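Long-range contact in multicopper oxidase (Arthrobacter sp. FB24, PDB 3GDC), which probably couples the one-electron oxidation of phenolic or similar substrates to the reduction of dioxygen to water, using bound copper ions: residues A[165-170]-A[183-188]. Sequence-based numbering, arbitrary orientation.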
loop_
_atom_site.group_PDB
_atom_site.type_symbol
_atom_site.label_atom_id
_atom_site.label_comp_id
_atom_site.label_asym_id
_atom_site.label_seq_id
_atom_site.Cartn_x
_atom_site.Cartn_y
_atom_site.Cartn_z
ATOM N N MET A 165 -23.920 1.481 -1.454
ATOM C CA MET A 165 -23.706 0.251 -0.702
ATOM C C MET A 165 -22.448 0.313 0.162
ATOM O O MET A 165 -21.609 1.213 0.002
ATOM C CB MET A 165 -23.668 -0.963 -1.639
ATOM C CG MET A 165 -22.789 -0.795 -2.838
ATOM S SD MET A 165 -22.923 -2.190 -3.990
ATOM C CE MET A 165 -24.472 -1.847 -4.779
ATOM N N VAL A 166 -22.357 -0.635 1.091
ATOM C CA VAL A 166 -21.216 -0.768 1.990
ATOM C C VAL A 166 -20.636 -2.179 1.901
ATOM O O VAL A 166 -21.363 -3.175 1.883
ATOM C CB VAL A 166 -21.549 -0.361 3.478
ATOM C CG1 VAL A 166 -22.704 -1.173 4.061
ATOM C CG2 VAL A 166 -20.311 -0.444 4.370
ATOM N N MET A 167 -19.310 -2.237 1.836
ATOM C CA MET A 167 -18.582 -3.500 1.773
ATOM C C MET A 167 -17.462 -3.514 2.803
ATOM O O MET A 167 -16.484 -2.753 2.689
ATOM C CB MET A 167 -18.004 -3.706 0.368
ATOM C CG MET A 167 -19.076 -3.950 -0.676
ATOM S SD MET A 167 -18.347 -4.445 -2.243
ATOM C CE MET A 167 -19.847 -4.891 -3.146
ATOM N N VAL A 168 -17.600 -4.384 3.798
ATOM C CA VAL A 168 -16.581 -4.535 4.829
ATOM C C VAL A 168 -15.817 -5.843 4.573
ATOM O O VAL A 168 -16.405 -6.936 4.555
ATOM C CB VAL A 168 -17.172 -4.524 6.256
ATOM C CG1 VAL A 168 -16.059 -4.655 7.292
ATOM C CG2 VAL A 168 -18.015 -3.244 6.502
ATOM N N MET A 169 -14.515 -5.708 4.345
ATOM C CA MET A 169 -13.648 -6.848 4.049
ATOM C C MET A 169 -13.026 -7.335 5.343
ATOM O O MET A 169 -12.371 -6.559 6.053
ATOM C CB MET A 169 -12.534 -6.445 3.065
ATOM C CG MET A 169 -13.008 -5.867 1.752
ATOM S SD MET A 169 -11.630 -5.429 0.662
ATOM C CE MET A 169 -10.898 -4.048 1.569
ATOM N N ASN A 170 -13.222 -8.615 5.658
ATOM C CA ASN A 170 -12.686 -9.171 6.894
ATOM C C ASN A 170 -12.050 -10.548 6.704
ATOM O O ASN A 170 -11.961 -11.062 5.578
ATOM C CB ASN A 170 -13.784 -9.258 7.973
ATOM C CG ASN A 170 -14.854 -10.303 7.640
ATOM O OD1 ASN A 170 -14.761 -10.980 6.619
ATOM N ND2 ASN A 170 -15.860 -10.442 8.504
ATOM N N TYR A 183 -12.016 -15.648 4.429
ATOM C CA TYR A 183 -12.105 -14.205 4.144
ATOM C C TYR A 183 -13.485 -13.905 3.611
ATOM O O TYR A 183 -14.138 -14.775 3.037
ATOM C CB TYR A 183 -11.045 -13.790 3.120
ATOM C CG TYR A 183 -9.627 -14.052 3.584
ATOM C CD1 TYR A 183 -8.877 -13.049 4.182
ATOM C CD2 TYR A 183 -9.040 -15.322 3.443
ATOM C CE1 TYR A 183 -7.568 -13.280 4.619
ATOM C CE2 TYR A 183 -7.742 -15.569 3.883
ATOM C CZ TYR A 183 -7.010 -14.542 4.472
ATOM O OH TYR A 183 -5.721 -14.773 4.893
ATOM N N SER A 184 -13.970 -12.684 3.815
ATOM C CA SER A 184 -15.288 -12.358 3.296
ATOM C C SER A 184 -15.412 -10.882 2.972
ATOM O O SER A 184 -14.574 -10.080 3.376
ATOM C CB SER A 184 -16.395 -12.795 4.276
ATOM O OG SER A 184 -16.748 -11.770 5.201
ATOM N N VAL A 185 -16.442 -10.560 2.195
ATOM C CA VAL A 185 -16.996 -9.217 2.191
ATOM C C VAL A 185 -18.392 -9.283 2.809
ATOM O O VAL A 185 -19.248 -10.067 2.382
ATOM C CB VAL A 185 -16.978 -8.540 0.793
ATOM C CG1 VAL A 185 -17.453 -9.486 -0.320
ATOM C CG2 VAL A 185 -17.826 -7.263 0.805
ATOM N N ASN A 186 -18.607 -8.479 3.847
ATOM C CA ASN A 186 -19.899 -8.444 4.542
ATOM C C ASN A 186 -20.347 -9.691 5.304
ATOM O O ASN A 186 -21.528 -9.863 5.581
ATOM C CB ASN A 186 -20.998 -7.895 3.609
ATOM C CG ASN A 186 -20.836 -6.419 3.357
ATOM O OD1 ASN A 186 -19.989 -5.772 3.983
ATOM N ND2 ASN A 186 -21.639 -5.868 2.448
ATOM N N GLY A 187 -19.396 -10.550 5.663
ATOM C CA GLY A 187 -19.639 -11.545 6.693
ATOM C C GLY A 187 -19.502 -13.008 6.330
ATOM O O GLY A 187 -19.102 -13.804 7.180
ATOM N N LEU A 188 -19.844 -13.371 5.094
ATOM C CA LEU A 188 -19.873 -14.790 4.711
ATOM C C LEU A 188 -19.041 -15.083 3.466
ATOM O O LEU A 188 -19.325 -14.550 2.393
ATOM C CB LEU A 188 -21.302 -15.258 4.462
ATOM C CG LEU A 188 -22.329 -15.232 5.587
ATOM C CD1 LEU A 188 -23.653 -15.762 5.007
ATOM C CD2 LEU A 188 -21.853 -16.070 6.770
#
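In the antiparallel beta hairpin of strands 163-172 and 182-185, M169 faces V185 as a non-hydrogen-bonded pair and N170 faces S184 as a hydrogen-bonded one. N170 N gives to S184 O (3.0 Å), and S184 N returns one to N170 O (3.1 Å). Beyond V185 the second strand ends, yet the ladder runs on: N186 N binds V168 O at 2.8 Å, and then the N186 side chain takes over the work of a backbone. Its OD1 accepts from V168 N (2.8 Å, 173° at the hydrogen), while its ND2 donates to V166 O (2.8 Å), in the plane of both the amide and the carbonyl. Gripped at both ends, the amide is fixed in rotation, with CG set beside the backbone N (chi1 -71°). S184 OG accepts from G187 N (3.0 Å), an ST motif, by a bent bond, that spans the turn made where N186 and G187 take positive phi. On the face carrying M169, V185 CG2 packs against M167 CB (3.6 Å), and L209 and F221 also touch M167. An asparagine side chain thus extends the edge strand of a cupredoxin-type beta sandwich, the fold of multicopper oxidase domains.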